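Local atomic coordinates of VIN1 (Oscarella pearsei, PDB entry 6BFI), a protein that binds actin filaments and, as a sponge member of the vinculin/alpha-catenin family, may play a role in cell-cell adhesion. Residues I766-L770 with N799-L803; L368-V372 with E422-S426. All coordinates share one frame; numbering follows the deposited sequence.

Contact 1: residues I766-L770 with N799-L803; sequences ISTQL and NAENL
Ile766 and Leu770 pack against Asn799, Asn802 and Leu803 in a buried, antiparallel helix-helix contact. It joins helix 763-778 to helix 786-817, within the helical-bundle architecture of the vinculin family. The short axes approach to 9.7 Å at 152°. Ile766 CA lies nearest that of Leu803, and Leu770 CA nearest that of Asn799. The apolar half is formed by Ile766, Leu770 and Leu803. The CG2 branch of Ile766, anti to the backbone N, lies 3.5 Å from Leu803 CB and also meets Leu803 CD1. Leu770 CD2 and Leu803 CD2 touch by their methyls at 4.0 Å. Helices 690-710 and 718-745 cover this side, through Met702, Met705 and Ile729. The polar half is the Asn799 amide. Its CG is anti to the backbone N (chi1 -178°), and this carries the amide across to the opposing helix. Asn799 ND2 gives a weak hydrogen bond to Ile766 O (3.4 Å). That carbonyl already accepts the helical bond from Leu770 N, so the amide is a second, looser donor. ND2 also lies against Gln769 CB. Gln769 OE1 is hydrogen-bonded to Thr254 OG1. The side chain of Asn802, touched by Glu256 and Glu257 of a loop, crosses that of Ile766 at about a right angle, with OD1 against the CD1 and CG1 carbons. Asn799 OD1 lies 3.2 Å from Leu770 CB and also near Ile766 O, with which it makes no bond.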
ATOM      1  N   ILE A 766     -12.320   3.698 -12.259  1.00 52.39           N
ATOM      2  CA  ILE A 766     -12.925   2.380 -12.435  1.00 54.55           C
ATOM      3  C   ILE A 766     -14.315   2.507 -13.039  1.00 53.79           C
ATOM      4  O   ILE A 766     -14.676   1.758 -13.953  1.00 53.12           O
ATOM      5  CB  ILE A 766     -12.974   1.614 -11.100  1.00 54.50           C
ATOM      6  CG1 ILE A 766     -11.574   1.307 -10.581  1.00 54.04           C
ATOM      7  CG2 ILE A 766     -13.727   0.316 -11.279  1.00 55.40           C
ATOM      8  CD1 ILE A 766     -11.582   0.757  -9.165  1.00 52.91           C
ATOM      9  N   SER A 767     -15.119   3.449 -12.540  1.00 55.90           N
ATOM     10  CA  SER A 767     -16.490   3.572 -13.028  1.00 57.24           C
ATOM     11  C   SER A 767     -16.528   4.128 -14.447  1.00 58.59           C
ATOM     12  O   SER A 767     -17.353   3.699 -15.268  1.00 58.69           O
ATOM     13  CB  SER A 767     -17.310   4.447 -12.080  1.00 62.72           C
ATOM     14  OG  SER A 767     -16.773   5.753 -11.992  1.00 67.39           O
ATOM     15  N   THR A 768     -15.647   5.084 -14.754  1.00 58.69           N
ATOM     16  CA  THR A 768     -15.553   5.601 -16.117  1.00 57.38           C
ATOM     17  C   THR A 768     -15.174   4.491 -17.092  1.00 56.97           C
ATOM     18  O   THR A 768     -15.839   4.286 -18.121  1.00 59.12           O
ATOM     19  CB  THR A 768     -14.535   6.741 -16.168  1.00 54.22           C
ATOM     20  OG1 THR A 768     -14.912   7.762 -15.235  1.00 55.83           O
ATOM     21  CG2 THR A 768     -14.462   7.339 -17.565  1.00 49.95           C
ATOM     22  N   GLN A 769     -14.108   3.752 -16.770  1.00 54.93           N
ATOM     23  CA  GLN A 769     -13.738   2.597 -17.579  1.00 57.87           C
ATOM     24  C   GLN A 769     -14.870   1.584 -17.655  1.00 58.55           C
ATOM     25  O   GLN A 769     -15.029   0.909 -18.674  1.00 61.04           O
ATOM     26  CB  GLN A 769     -12.477   1.942 -17.015  1.00 56.25           C
ATOM     27  CG  GLN A 769     -11.243   2.824 -17.070  1.00 61.41           C
ATOM     28  CD  GLN A 769     -10.009   2.136 -16.516  1.00 66.51           C
ATOM     29  OE1 GLN A 769     -10.003   0.923 -16.301  1.00 72.76           O
ATOM     30  NE2 GLN A 769      -8.957   2.910 -16.277  1.00 67.26           N
ATOM     31  N   LEU A 770     -15.674   1.473 -16.595  1.00 54.92           N
ATOM     32  CA  LEU A 770     -16.798   0.543 -16.607  1.00 52.17           C
ATOM     33  C   LEU A 770     -17.823   0.946 -17.657  1.00 51.37           C
ATOM     34  O   LEU A 770     -18.287   0.111 -18.440  1.00 56.09           O
ATOM     35  CB  LEU A 770     -17.446   0.474 -15.222  1.00 53.06           C
ATOM     36  CG  LEU A 770     -18.689  -0.416 -15.115  1.00 52.68           C
ATOM     37  CD1 LEU A 770     -18.330  -1.883 -15.302  1.00 53.93           C
ATOM     38  CD2 LEU A 770     -19.396  -0.201 -13.788  1.00 49.67           C
ATOM     39  N   ASN A 799     -12.602  -5.322 -15.173  1.00 50.43           N
ATOM     40  CA  ASN A 799     -12.958  -4.038 -14.578  1.00 49.42           C
ATOM     41  C   ASN A 799     -13.998  -4.207 -13.474  1.00 50.80           C
ATOM     42  O   ASN A 799     -13.865  -3.633 -12.386  1.00 51.39           O
ATOM     43  CB  ASN A 799     -13.471  -3.090 -15.664  1.00 49.91           C
ATOM     44  CG  ASN A 799     -13.820  -1.720 -15.124  1.00 57.60           C
ATOM     45  OD1 ASN A 799     -14.949  -1.474 -14.700  1.00 65.23           O
ATOM     46  ND2 ASN A 799     -12.848  -0.815 -15.138  1.00 60.80           N
ATOM     47  N   ALA A 800     -15.043  -4.998 -13.737  1.00 51.90           N
ATOM     48  CA  ALA A 800     -16.118  -5.166 -12.761  1.00 50.90           C
ATOM     49  C   ALA A 800     -15.634  -5.901 -11.518  1.00 42.85           C
ATOM     50  O   ALA A 800     -16.014  -5.549 -10.394  1.00 48.64           O
ATOM     51  CB  ALA A 800     -17.295  -5.907 -13.398  1.00 49.69           C
ATOM     52  N   GLU A 801     -14.805  -6.932 -11.698  1.00 55.10           N
ATOM     53  CA  GLU A 801     -14.211  -7.614 -10.552  1.00 57.41           C
ATOM     54  C   GLU A 801     -13.390  -6.648  -9.707  1.00 55.07           C
ATOM     55  O   GLU A 801     -13.510  -6.624  -8.475  1.00 52.57           O
ATOM     56  CB  GLU A 801     -13.350  -8.785 -11.027  1.00 60.03           C
ATOM     57  CG  GLU A 801     -14.145  -9.983 -11.512  1.00 65.30           C
ATOM     58  CD  GLU A 801     -13.276 -11.031 -12.178  1.00 72.27           C
ATOM     59  OE1 GLU A 801     -12.190 -10.672 -12.679  1.00 75.18           O
ATOM     60  OE2 GLU A 801     -13.675 -12.215 -12.197  1.00 75.89           O
ATOM     61  N   ASN A 802     -12.555  -5.831 -10.358  1.00 50.91           N
ATOM     62  CA  ASN A 802     -11.772  -4.845  -9.619  1.00 52.71           C
ATOM     63  C   ASN A 802     -12.673  -3.879  -8.855  1.00 53.32           C
ATOM     64  O   ASN A 802     -12.395  -3.540  -7.695  1.00 57.59           O
ATOM     65  CB  ASN A 802     -10.852  -4.091 -10.576  1.00 60.33           C
ATOM     66  CG  ASN A 802     -10.132  -2.945  -9.904  1.00 63.07           C
ATOM     67  OD1 ASN A 802     -10.221  -1.801 -10.344  1.00 66.10           O
ATOM     68  ND2 ASN A 802      -9.420  -3.244  -8.826  1.00 63.78           N
ATOM     69  N   LEU A 803     -13.766  -3.434  -9.483  1.00 48.76           N
ATOM     70  CA  LEU A 803     -14.697  -2.541  -8.797  1.00 54.81           C
ATOM     71  C   LEU A 803     -15.306  -3.206  -7.569  1.00 55.40           C
ATOM     72  O   LEU A 803     -15.424  -2.579  -6.511  1.00 60.14           O
ATOM     73  CB  LEU A 803     -15.803  -2.086  -9.748  1.00 54.16           C
ATOM     74  CG  LEU A 803     -16.859  -1.181  -9.105  1.00 52.22           C
ATOM     75  CD1 LEU A 803     -16.216   0.078  -8.536  1.00 50.55           C
ATOM     76  CD2 LEU A 803     -17.955  -0.826 -10.097  1.00 50.63           C
TER

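Contact 2: residues L368-V372 with E422-S426; sequences LAERV and ELVAS
Leu368 and Val424 are nearest in register, their CA atoms 6.6 Å apart. The two helical segments run antiparallel, their short axes 10.4 Å apart at 159°. The contact is carried by branched aliphatic side chains. Leu368 forks over the other helix. Its CD1 meets Leu423 CD2 at 4.1 Å, while its CD2 lies 3.9 Å from Val424 CA. Replacing Leu368 with an alanine would probably open a gap over Val424 and leave Leu423 CD2 without one of its apolar neighbours. Val372 CG2 touches Val424 CG2 at 4.1 Å, and these two side chains cross at about a right angle. Arg371 bends at chi2 (-74°) and chi3 (-65°), which brings one face of its guanidinium over Leu423 CD2, off-centre toward the rim. Arg371 NH1 comes nearest, 3.8 Å from Leu423 CD2. The group's polar edges are used by others: NE forms a salt bridge with Asp375, NH2 bonds Thr420 OG1 and NH1 bonds Leu308 O. These bonds should hold the guanidinium in place above the leucine. Within this all-helical fold, helix 344-375 and helix 399-427 are flanked by helix 289-306 at Leu368 and Leu423, and by helix 466-493 at Val372 and Val424.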
ATOM      1  N   LEU A 368       4.851  -8.607  19.376  1.00 53.65           N
ATOM      2  CA  LEU A 368       5.419  -7.759  18.331  1.00 53.03           C
ATOM      3  C   LEU A 368       5.946  -6.450  18.907  1.00 52.35           C
ATOM      4  O   LEU A 368       7.045  -6.001  18.551  1.00 54.91           O
ATOM      5  CB  LEU A 368       4.381  -7.491  17.240  1.00 49.21           C
ATOM      6  CG  LEU A 368       4.427  -8.446  16.046  1.00 49.22           C
ATOM      7  CD1 LEU A 368       4.197  -9.885  16.487  1.00 45.74           C
ATOM      8  CD2 LEU A 368       3.414  -8.030  14.988  1.00 48.95           C
ATOM      9  N   ALA A 369       5.181  -5.829  19.810  1.00 51.15           N
ATOM     10  CA  ALA A 369       5.658  -4.614  20.463  1.00 53.75           C
ATOM     11  C   ALA A 369       6.929  -4.870  21.262  1.00 66.28           C
ATOM     12  O   ALA A 369       7.766  -3.972  21.402  1.00 72.87           O
ATOM     13  CB  ALA A 369       4.570  -4.037  21.365  1.00 54.76           C
ATOM     14  N   GLU A 370       7.096  -6.088  21.786  1.00 65.65           N
ATOM     15  CA  GLU A 370       8.312  -6.414  22.523  1.00 68.22           C
ATOM     16  C   GLU A 370       9.500  -6.568  21.581  1.00 65.39           C
ATOM     17  O   GLU A 370      10.598  -6.075  21.871  1.00 66.70           O
ATOM     18  CB  GLU A 370       8.101  -7.687  23.343  1.00 73.77           C
ATOM     19  CG  GLU A 370       8.993  -7.787  24.569  1.00 81.47           C
ATOM     20  CD  GLU A 370       8.915  -9.143  25.242  1.00 85.31           C
ATOM     21  OE1 GLU A 370       8.683 -10.146  24.534  1.00 83.98           O
ATOM     22  OE2 GLU A 370       9.088  -9.207  26.477  1.00 92.06           O
ATOM     23  N   ARG A 371       9.299  -7.249  20.448  1.00 63.26           N
ATOM     24  CA  ARG A 371      10.348  -7.324  19.436  1.00 58.21           C
ATOM     25  C   ARG A 371      10.786  -5.934  19.000  1.00 54.67           C
ATOM     26  O   ARG A 371      11.986  -5.670  18.854  1.00 52.08           O
ATOM     27  CB  ARG A 371       9.867  -8.131  18.230  1.00 54.57           C
ATOM     28  CG  ARG A 371      10.108  -9.629  18.339  1.00 63.44           C
ATOM     29  CD  ARG A 371      11.577  -9.979  18.142  1.00 59.00           C
ATOM     30  NE  ARG A 371      12.038  -9.673  16.791  1.00 59.95           N
ATOM     31  CZ  ARG A 371      11.974 -10.518  15.766  1.00 58.06           C
ATOM     32  NH1 ARG A 371      11.465 -11.732  15.936  1.00 58.75           N
ATOM     33  NH2 ARG A 371      12.418 -10.150  14.569  1.00 51.16           N
ATOM     34  N   VAL A 372       9.829  -5.027  18.795  1.00 53.11           N
ATOM     35  CA  VAL A 372      10.189  -3.666  18.408  1.00 53.52           C
ATOM     36  C   VAL A 372      10.939  -2.966  19.537  1.00 57.59           C
ATOM     37  O   VAL A 372      11.942  -2.281  19.301  1.00 58.12           O
ATOM     38  CB  VAL A 372       8.936  -2.884  17.983  1.00 54.23           C
ATOM     39  CG1 VAL A 372       9.278  -1.426  17.727  1.00 54.10           C
ATOM     40  CG2 VAL A 372       8.332  -3.520  16.749  1.00 53.79           C
ATOM     41  N   GLU A 422       9.744  -7.366   8.820  1.00 43.77           N
ATOM     42  CA  GLU A 422       9.001  -8.413   8.126  1.00 51.34           C
ATOM     43  C   GLU A 422       7.967  -9.060   9.041  1.00 54.20           C
ATOM     44  O   GLU A 422       6.844  -9.352   8.607  1.00 55.14           O
ATOM     45  CB  GLU A 422       9.963  -9.465   7.575  1.00 55.08           C
ATOM     46  CG  GLU A 422       9.271 -10.681   6.979  1.00 68.33           C
ATOM     47  CD  GLU A 422       8.379 -10.328   5.803  1.00 74.01           C
ATOM     48  OE1 GLU A 422       8.796  -9.496   4.969  1.00 76.42           O
ATOM     49  OE2 GLU A 422       7.257 -10.877   5.718  1.00 73.17           O
ATOM     50  N   LEU A 423       8.326  -9.293  10.308  1.00 52.98           N
ATOM     51  CA  LEU A 423       7.377  -9.876  11.253  1.00 50.78           C
ATOM     52  C   LEU A 423       6.180  -8.958  11.457  1.00 50.16           C
ATOM     53  O   LEU A 423       5.030  -9.406  11.438  1.00 53.81           O
ATOM     54  CB  LEU A 423       8.065 -10.160  12.590  1.00 54.48           C
ATOM     55  CG  LEU A 423       7.146 -10.665  13.705  1.00 58.64           C
ATOM     56  CD1 LEU A 423       6.545 -12.013  13.338  1.00 62.03           C
ATOM     57  CD2 LEU A 423       7.882 -10.752  15.031  1.00 63.71           C
ATOM     58  N   VAL A 424       6.437  -7.664  11.660  1.00 49.59           N
ATOM     59  CA  VAL A 424       5.349  -6.704  11.823  1.00 50.80           C
ATOM     60  C   VAL A 424       4.469  -6.681  10.580  1.00 53.44           C
ATOM     61  O   VAL A 424       3.236  -6.645  10.674  1.00 58.33           O
ATOM     62  CB  VAL A 424       5.916  -5.308  12.146  1.00 51.21           C
ATOM     63  CG1 VAL A 424       4.869  -4.236  11.909  1.00 46.93           C
ATOM     64  CG2 VAL A 424       6.409  -5.264  13.582  1.00 51.34           C
ATOM     65  N   ALA A 425       5.088  -6.717   9.398  1.00 55.05           N
ATOM     66  CA  ALA A 425       4.317  -6.707   8.161  1.00 48.19           C
ATOM     67  C   ALA A 425       3.482  -7.971   8.006  1.00 52.84           C
ATOM     68  O   ALA A 425       2.427  -7.943   7.361  1.00 54.67           O
ATOM     69  CB  ALA A 425       5.253  -6.537   6.962  1.00 46.94           C
ATOM     70  N   SER A 426       3.927  -9.085   8.590  1.00 53.08           N
ATOM     71  CA  SER A 426       3.219 -10.350   8.435  1.00 56.36           C
ATOM     72  C   SER A 426       2.190 -10.615   9.527  1.00 60.42           C
ATOM     73  O   SER A 426       1.287 -11.430   9.313  1.00 64.37           O
ATOM     74  CB  SER A 426       4.212 -11.514   8.402  1.00 60.01           C
ATOM     75  OG  SER A 426       4.915 -11.548   7.174  1.00 69.95           O
TER

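How the contacts relate
Both are buried antiparallel helix pairings, but they share no helix. Contact 2 comes first along the chain, and both its helices precede those of contact 1. They lie on opposite sides of the chain's centre, with their own centres about 36 Å apart and nearest atoms about 21 Å apart. Neither is a surface contact. Contact 1 buries more, 353 Å² against 249 Å², and its axes come slightly closer. The chemistry differs too. Contact 1 places two asparagine amides in the interface, one with a weak bond to the facing backbone. Contact 2 meets through apolar branches and an arginine face, and the arginine's hydrogen bonds go to residues outside the two segments.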